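Local coordinates for replication initiation and membrane attachment protein (Geobacillus stearothermophilus 10, PDB 5WTN), which forms a tetramer that binds a primosomal re-initiation protein and probably takes part in starting bacterial DNA replication, at residues A[11-16]-A[100-105]; A[89-94]-A[108-113]; A[40-45]-A[78-83]. One frame throughout, in Å; residues are numbered along the deposited sequence.

Interaction 1. Residues A[11-16]-A[100-105]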
# COMPACT_ATOMS: atom_id res chain seq x y z
N VAL A 11 -5.17 -15.90 30.05
CA VAL A 11 -6.38 -16.53 29.55
C VAL A 11 -7.46 -15.52 29.26
O VAL A 11 -8.56 -15.89 28.84
CB VAL A 11 -6.96 -17.62 30.52
CG1 VAL A 11 -6.06 -18.84 30.56
CG2 VAL A 11 -7.23 -17.04 31.92
N ASP A 12 -7.16 -14.24 29.50
CA ASP A 12 -8.10 -13.18 29.16
C ASP A 12 -8.24 -13.13 27.63
O ASP A 12 -7.31 -13.46 26.88
CB ASP A 12 -7.63 -11.82 29.69
CG ASP A 12 -7.84 -11.67 31.19
OD1 ASP A 12 -8.78 -12.31 31.72
OD2 ASP A 12 -7.07 -10.91 31.85
N ARG A 13 -9.41 -12.72 27.16
CA ARG A 13 -9.67 -12.73 25.72
C ARG A 13 -9.72 -11.33 25.09
O ARG A 13 -10.14 -10.37 25.74
CB ARG A 13 -10.97 -13.48 25.41
CG ARG A 13 -11.00 -14.90 25.96
CD ARG A 13 -12.20 -15.67 25.43
NE ARG A 13 -13.39 -14.83 25.34
CZ ARG A 13 -14.23 -14.61 26.34
NH1 ARG A 13 -14.01 -15.18 27.52
NH2 ARG A 13 -15.29 -13.84 26.17
N TYR A 14 -9.30 -11.23 23.83
CA TYR A 14 -9.38 -9.97 23.11
C TYR A 14 -10.03 -10.10 21.74
O TYR A 14 -10.20 -11.19 21.19
CB TYR A 14 -8.01 -9.33 22.96
CG TYR A 14 -7.08 -10.09 22.05
CD1 TYR A 14 -6.91 -9.71 20.72
CD2 TYR A 14 -6.33 -11.15 22.52
CE1 TYR A 14 -6.02 -10.39 19.88
CE2 TYR A 14 -5.43 -11.83 21.69
CZ TYR A 14 -5.29 -11.45 20.37
OH TYR A 14 -4.42 -12.13 19.56
N THR A 15 -10.39 -8.95 21.20
CA THR A 15 -10.68 -8.81 19.79
C THR A 15 -9.97 -7.54 19.33
O THR A 15 -9.76 -6.63 20.13
CB THR A 15 -12.18 -8.71 19.54
OG1 THR A 15 -12.40 -8.49 18.15
CG2 THR A 15 -12.79 -7.54 20.32
N VAL A 16 -9.58 -7.49 18.06
CA VAL A 16 -9.02 -6.28 17.47
C VAL A 16 -10.00 -5.65 16.49
O VAL A 16 -10.49 -6.32 15.58
CB VAL A 16 -7.77 -6.57 16.66
CG1 VAL A 16 -7.09 -5.25 16.26
CG2 VAL A 16 -6.84 -7.46 17.42
N ASP A 100 -17.15 -13.99 37.03
CA ASP A 100 -15.80 -13.49 37.35
C ASP A 100 -14.75 -14.41 36.70
O ASP A 100 -14.65 -15.60 37.03
CB ASP A 100 -15.58 -13.34 38.86
CG ASP A 100 -16.25 -12.09 39.43
OD1 ASP A 100 -16.29 -11.05 38.74
OD2 ASP A 100 -16.75 -12.14 40.58
N GLU A 101 -13.97 -13.81 35.79
CA GLU A 101 -13.08 -14.50 34.84
C GLU A 101 -13.82 -15.19 33.67
O GLU A 101 -15.01 -15.55 33.78
CB GLU A 101 -12.15 -15.52 35.55
CG GLU A 101 -11.20 -14.95 36.62
CD GLU A 101 -9.92 -15.79 36.76
OE1 GLU A 101 -9.83 -16.85 36.12
OE2 GLU A 101 -9.01 -15.37 37.52
N PRO A 102 -13.12 -15.34 32.53
CA PRO A 102 -12.00 -14.50 32.10
C PRO A 102 -12.49 -13.22 31.37
O PRO A 102 -13.53 -13.24 30.69
CB PRO A 102 -11.22 -15.41 31.14
CG PRO A 102 -11.78 -16.80 31.35
CD PRO A 102 -13.22 -16.56 31.71
N LYS A 103 -11.72 -12.14 31.48
CA LYS A 103 -12.06 -10.86 30.87
C LYS A 103 -12.09 -10.89 29.33
O LYS A 103 -11.38 -11.68 28.68
CB LYS A 103 -11.06 -9.80 31.32
CG LYS A 103 -11.14 -9.37 32.77
CD LYS A 103 -9.97 -8.44 33.04
CE LYS A 103 -10.09 -7.65 34.33
NZ LYS A 103 -8.90 -6.75 34.43
N LEU A 104 -12.91 -10.01 28.75
CA LEU A 104 -12.92 -9.84 27.30
C LEU A 104 -12.53 -8.40 26.90
O LEU A 104 -13.29 -7.47 27.15
CB LEU A 104 -14.29 -10.19 26.73
CG LEU A 104 -14.51 -9.92 25.24
CD1 LEU A 104 -13.51 -10.69 24.39
CD2 LEU A 104 -15.93 -10.26 24.83
N PHE A 105 -11.37 -8.23 26.27
CA PHE A 105 -10.90 -6.91 25.82
C PHE A 105 -11.27 -6.59 24.38
O PHE A 105 -11.26 -7.47 23.52
CB PHE A 105 -9.39 -6.82 25.95
CG PHE A 105 -8.92 -6.82 27.35
CD1 PHE A 105 -8.90 -5.65 28.09
CD2 PHE A 105 -8.53 -8.01 27.96
CE1 PHE A 105 -8.47 -5.65 29.40
CE2 PHE A 105 -8.10 -8.01 29.28
CZ PHE A 105 -8.07 -6.83 30.00
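Arg13 pairs with Leu104, and Tyr14 with Phe105, in a parallel beta ladder whose two segments run 28° apart. It sets strand 13-17 beside strand 104-109 in a mixed sheet, within a domain whose helices and hairpin are consistent with a winged-helix fold. Arg13 uses both its backbone polar groups: its N donates to Lys103 O at 2.7 Å, while its O accepts from Phe105 N. Thr15 N continues the ladder to Phe105 O at 2.9 Å.

Just ahead of the strand, the Asp12 carboxylate lies alongside Lys103, and its OD1 is met by Lys103 N from above the carboxylate plane at 3.0 Å. OD2 accepts from Ile9 N, and with both oxygens held the carboxylate is probably kept from turning; Lys103 NZ goes to Glu7 O. Arg13 and Leu104 share one face of the sheet, with Arg13 NH2 3.8 Å from Leu104 CB; Arg13 NE pairs with Glu60, and Leu104 packs on Phe154 of the second subunit. Tyr14 and Phe105 occupy the reverse face. With CG beside the backbone N (chi1 -68°), the Phe105 ring turns an edge to the loop, and its CE2 lies 3.9 Å from Asp12 CB.

Interaction 2. Residues A[89-94]-A[108-113]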
# COMPACT_ATOMS: atom_id res chain seq x y z
N LEU A 89 -2.60 5.92 20.04
CA LEU A 89 -2.59 4.82 19.07
C LEU A 89 -3.58 3.65 19.32
O LEU A 89 -3.87 2.88 18.41
CB LEU A 89 -1.17 4.31 18.89
CG LEU A 89 -0.28 5.29 18.10
CD1 LEU A 89 1.16 4.83 18.01
CD2 LEU A 89 -0.84 5.57 16.69
N LEU A 90 -4.08 3.50 20.55
CA LEU A 90 -4.98 2.39 20.83
C LEU A 90 -6.02 2.72 21.88
O LEU A 90 -5.69 3.20 22.95
CB LEU A 90 -4.18 1.14 21.24
CG LEU A 90 -5.00 -0.07 21.74
CD1 LEU A 90 -5.58 -0.92 20.62
CD2 LEU A 90 -4.21 -0.92 22.72
N ASP A 91 -7.28 2.40 21.59
CA ASP A 91 -8.32 2.49 22.61
C ASP A 91 -8.66 1.10 23.10
O ASP A 91 -8.82 0.17 22.31
CB ASP A 91 -9.59 3.19 22.10
CG ASP A 91 -9.45 4.72 22.04
OD1 ASP A 91 -8.63 5.27 22.79
OD2 ASP A 91 -10.17 5.36 21.23
N THR A 92 -8.78 0.97 24.41
CA THR A 92 -9.04 -0.32 25.02
C THR A 92 -10.35 -0.32 25.76
O THR A 92 -10.61 0.55 26.59
CB THR A 92 -7.88 -0.76 25.96
OG1 THR A 92 -6.66 -0.85 25.20
CG2 THR A 92 -8.19 -2.12 26.60
N TYR A 93 -11.19 -1.30 25.45
CA TYR A 93 -12.46 -1.46 26.14
C TYR A 93 -12.49 -2.81 26.83
O TYR A 93 -11.86 -3.77 26.37
CB TYR A 93 -13.62 -1.38 25.15
CG TYR A 93 -13.78 -0.05 24.44
CD1 TYR A 93 -14.66 0.90 24.91
CD2 TYR A 93 -13.07 0.24 23.28
CE1 TYR A 93 -14.82 2.11 24.26
CE2 TYR A 93 -13.23 1.43 22.62
CZ TYR A 93 -14.10 2.37 23.11
OH TYR A 93 -14.26 3.57 22.45
N VAL A 94 -13.24 -2.89 27.93
CA VAL A 94 -13.43 -4.17 28.62
C VAL A 94 -14.90 -4.56 28.66
O VAL A 94 -15.78 -3.71 28.82
CB VAL A 94 -12.81 -4.18 30.05
CG1 VAL A 94 -13.69 -3.46 31.05
CG2 VAL A 94 -12.55 -5.59 30.52
N GLU A 108 -9.13 -1.42 20.06
CA GLU A 108 -9.58 -0.61 18.93
C GLU A 108 -8.40 0.20 18.38
O GLU A 108 -7.91 1.14 19.00
CB GLU A 108 -10.77 0.27 19.37
CG GLU A 108 -11.07 1.51 18.54
CD GLU A 108 -11.80 1.20 17.23
OE1 GLU A 108 -12.14 0.02 16.99
OE2 GLU A 108 -12.03 2.15 16.44
N LEU A 109 -7.93 -0.20 17.21
CA LEU A 109 -6.75 0.44 16.65
C LEU A 109 -7.03 1.82 16.08
O LEU A 109 -8.01 2.03 15.37
CB LEU A 109 -6.16 -0.43 15.55
CG LEU A 109 -5.19 -1.49 16.00
CD1 LEU A 109 -4.73 -2.21 14.78
CD2 LEU A 109 -4.00 -0.85 16.68
N ARG A 110 -6.15 2.76 16.37
CA ARG A 110 -6.28 4.09 15.82
C ARG A 110 -5.09 4.40 14.91
O ARG A 110 -3.97 4.00 15.17
CB ARG A 110 -6.38 5.08 16.95
CG ARG A 110 -7.52 4.76 17.92
CD ARG A 110 -7.80 5.94 18.83
NE ARG A 110 -7.87 7.18 18.04
CZ ARG A 110 -9.00 7.82 17.74
NH1 ARG A 110 -10.18 7.39 18.20
NH2 ARG A 110 -8.93 8.92 16.99
N PRO A 111 -5.35 5.09 13.80
CA PRO A 111 -4.27 5.48 12.87
C PRO A 111 -3.45 6.62 13.46
O PRO A 111 -3.95 7.38 14.29
CB PRO A 111 -5.04 5.97 11.64
CG PRO A 111 -6.38 5.26 11.77
CD PRO A 111 -6.69 5.28 13.21
N PRO A 112 -2.18 6.72 13.06
CA PRO A 112 -1.41 7.83 13.63
C PRO A 112 -1.92 9.19 13.16
O PRO A 112 -2.80 9.30 12.31
CB PRO A 112 0.01 7.58 13.12
CG PRO A 112 -0.12 6.59 12.03
CD PRO A 112 -1.36 5.80 12.26
N LEU A 113 -1.34 10.24 13.72
CA LEU A 113 -1.66 11.56 13.23
C LEU A 113 -1.10 11.73 11.83
O LEU A 113 -0.19 11.00 11.40
CB LEU A 113 -1.08 12.62 14.15
CG LEU A 113 -1.71 12.83 15.51
CD1 LEU A 113 -0.84 13.82 16.30
CD2 LEU A 113 -3.14 13.32 15.35
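Leu89, Leu90 and Asp91 run antiparallel to Glu108, Leu109 and Arg110, and a short ladder ties them. Asp91 and Glu108 form a hydrogen-bonded pair, with Asp91 N giving to Glu108 O at 2.9 Å and Glu108 N giving to Asp91 O at 2.8 Å. Leu90 and Leu109 are the adjacent non-hydrogen-bonded pair, and beyond them Arg110 N donates to Leu89 O.

Arg110 shows how one long side chain can work along its whole length. Its CB rests 3.6 Å from Leu89 O, and CG stays near the same oxygen. CD lies 3.4 Å from Asp91 OD2. Beyond CD the chain bends (chi3 47°), and this brings NH1 to 3.6 Å from Asp91 OD2, a long salt bridge in which OD2 lies at the edge of the guanidinium while the two planes stand 56° apart. NH1 also forms a weak ion pair with Asp195 of the second subunit, and NH2 a weak hydrogen bond to Glu196 O there. Were Asp91 an alanine, Arg110 would probably lose its carboxylate partner across this pair of segments, and its guanidinium would be freer to turn.

On the face away from the Asp91 and Glu108 side chains, Leu90 CD1 comes within 4.2 Å of Leu109 CD2, next to helices 40-55 and 74-86. This is the base of the beta hairpin 90-95/104-109, which fits the wing of a winged-helix domain; through Tyr93 and Val94 its sheet runs on into the second subunit.

Interaction 3. Residues A[40-45]-A[78-83]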
# COMPACT_ATOMS: atom_id res chain seq x y z
N CYS A 40 10.88 0.87 20.14
CA CYS A 40 10.72 -0.20 19.15
C CYS A 40 9.73 -1.30 19.52
O CYS A 40 9.05 -1.84 18.63
CB CYS A 40 12.09 -0.79 18.81
SG CYS A 40 12.95 -1.72 20.13
N ARG A 41 9.65 -1.67 20.80
CA ARG A 41 8.80 -2.81 21.14
C ARG A 41 7.35 -2.43 20.95
O ARG A 41 6.59 -3.21 20.42
CB ARG A 41 9.03 -3.32 22.56
CG ARG A 41 10.48 -3.62 22.90
CD ARG A 41 10.59 -4.14 24.32
NE ARG A 41 11.53 -3.37 25.14
CZ ARG A 41 11.16 -2.47 26.04
NH1 ARG A 41 9.87 -2.22 26.26
NH2 ARG A 41 12.08 -1.81 26.74
N ALA A 42 6.99 -1.22 21.37
CA ALA A 42 5.62 -0.75 21.18
C ALA A 42 5.25 -0.73 19.70
O ALA A 42 4.11 -1.04 19.34
CB ALA A 42 5.46 0.60 21.77
N LEU A 43 6.21 -0.39 18.85
CA LEU A 43 5.96 -0.39 17.41
C LEU A 43 5.55 -1.78 16.93
O LEU A 43 4.58 -1.92 16.15
CB LEU A 43 7.17 0.11 16.63
CG LEU A 43 6.99 0.17 15.10
CD1 LEU A 43 6.15 1.37 14.68
CD2 LEU A 43 8.30 0.17 14.34
N ALA A 44 6.26 -2.81 17.40
CA ALA A 44 5.93 -4.16 16.96
C ALA A 44 4.54 -4.59 17.43
O ALA A 44 3.80 -5.21 16.68
CB ALA A 44 6.96 -5.14 17.38
N LEU A 45 4.18 -4.26 18.67
CA LEU A 45 2.86 -4.60 19.14
C LEU A 45 1.78 -3.96 18.26
O LEU A 45 0.72 -4.55 18.03
CB LEU A 45 2.68 -4.17 20.59
CG LEU A 45 1.30 -4.35 21.23
CD1 LEU A 45 0.83 -5.78 21.18
CD2 LEU A 45 1.33 -3.88 22.64
N TYR A 78 2.02 -5.93 27.96
CA TYR A 78 1.13 -5.05 28.72
C TYR A 78 1.74 -3.68 28.83
O TYR A 78 1.05 -2.67 28.72
CB TYR A 78 0.87 -5.61 30.12
CG TYR A 78 0.06 -4.69 31.00
CD1 TYR A 78 -1.32 -4.69 30.92
CD2 TYR A 78 0.67 -3.85 31.91
CE1 TYR A 78 -2.08 -3.85 31.72
CE2 TYR A 78 -0.07 -3.01 32.72
CZ TYR A 78 -1.45 -3.02 32.62
OH TYR A 78 -2.22 -2.21 33.40
N SER A 79 3.03 -3.64 29.07
CA SER A 79 3.68 -2.38 29.30
C SER A 79 3.53 -1.55 28.04
O SER A 79 3.13 -0.39 28.08
CB SER A 79 5.14 -2.63 29.57
OG SER A 79 5.63 -1.58 30.37
N GLU A 80 3.82 -2.19 26.91
CA GLU A 80 3.77 -1.52 25.63
C GLU A 80 2.33 -1.17 25.22
O GLU A 80 2.07 -0.06 24.71
CB GLU A 80 4.50 -2.37 24.59
CG GLU A 80 5.95 -2.68 25.00
CD GLU A 80 6.73 -1.41 25.35
OE1 GLU A 80 7.39 -1.34 26.42
OE2 GLU A 80 6.70 -0.47 24.55
N ARG A 81 1.39 -2.06 25.50
CA ARG A 81 -0.00 -1.76 25.25
C ARG A 81 -0.41 -0.40 25.83
O ARG A 81 -1.21 0.33 25.25
CB ARG A 81 -0.90 -2.83 25.86
CG ARG A 81 -2.29 -2.78 25.27
CD ARG A 81 -3.33 -3.48 26.09
NE ARG A 81 -3.91 -2.61 27.10
CZ ARG A 81 -4.56 -3.07 28.16
NH1 ARG A 81 -4.69 -4.38 28.32
NH2 ARG A 81 -5.06 -2.22 29.06
N LEU A 82 0.14 -0.07 26.98
CA LEU A 82 -0.23 1.14 27.67
C LEU A 82 0.43 2.38 27.04
O LEU A 82 -0.14 3.46 27.04
CB LEU A 82 0.14 1.01 29.16
CG LEU A 82 -0.94 0.67 30.19
CD1 LEU A 82 -1.76 -0.53 29.77
CD2 LEU A 82 -0.25 0.43 31.51
N LYS A 83 1.63 2.20 26.50
CA LYS A 83 2.26 3.28 25.77
C LYS A 83 1.43 3.61 24.54
O LYS A 83 1.22 4.77 24.24
CB LYS A 83 3.67 2.90 25.36
CG LYS A 83 4.56 2.75 26.54
CD LYS A 83 5.99 2.62 26.10
CE LYS A 83 6.88 2.25 27.25
NZ LYS A 83 8.27 2.26 26.78
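A steep helix-helix crossing brings Ala42 of helix 40-55 against Glu80 of helix 74-86; the axes of the two segments approach to 8.9 Å at an angle of 85°. The backbones come nearest where small Ala42 lies opposite Glu80, their CA atoms 4.9 Å apart. Glu80 bends at its second torsion and folds its carboxylate over the start of helix 40-55, with OE2 beside Ala42 CB and OE1 in a salt bridge with Arg41 NH1 at 2.6 Å. The oxygen lies at the edge of the guanidinium, in its plane, yet the carboxylate and guanidinium planes stand 85° apart, so one nitrogen and one oxygen carry the pairing.

Helix 74-86 directly precedes the hairpin, a position that would correspond to the recognition helix if the domain is a winged helix; in this tetramer Tyr78 and Leu82 pack on Arg159 of the second subunit. One turn on from Glu80, Lys83 NZ makes a long salt bridge to Glu80 OE1 at 3.7 Å, and the two cations probably favour an ionised carboxylate. Further along helix 40-55, Leu45 extends CG opposite its own N (chi1 175°) and packs CD2 against the backbone of Arg81, 3.4 Å from Arg81 N, and 4.0 Å from Glu80 CB. The Arg81 guanidinium itself leads off to Glu85.

From the N terminus, residues 11-16 come first and pair with residues 100-105, so interaction 1 closes a long loop made largely of helices. Interaction 3, joining 40-45 to 78-83, is nested wholly inside it. The chain then passes from helix 74-86 into 89-94, whose partner 108-113 follows 100-105; interactions 1 and 2 therefore cross, using opposite ends of strand 104-109 in one sheet, and their centres lie about 17 Å apart. Interactions 3 and 2 come in series, centres about 12 Å apart. Arg81 links helix to sheet: its CG touches Leu90 CD2 at 3.7 Å, and its guanidinium packs near the Phe105 ring.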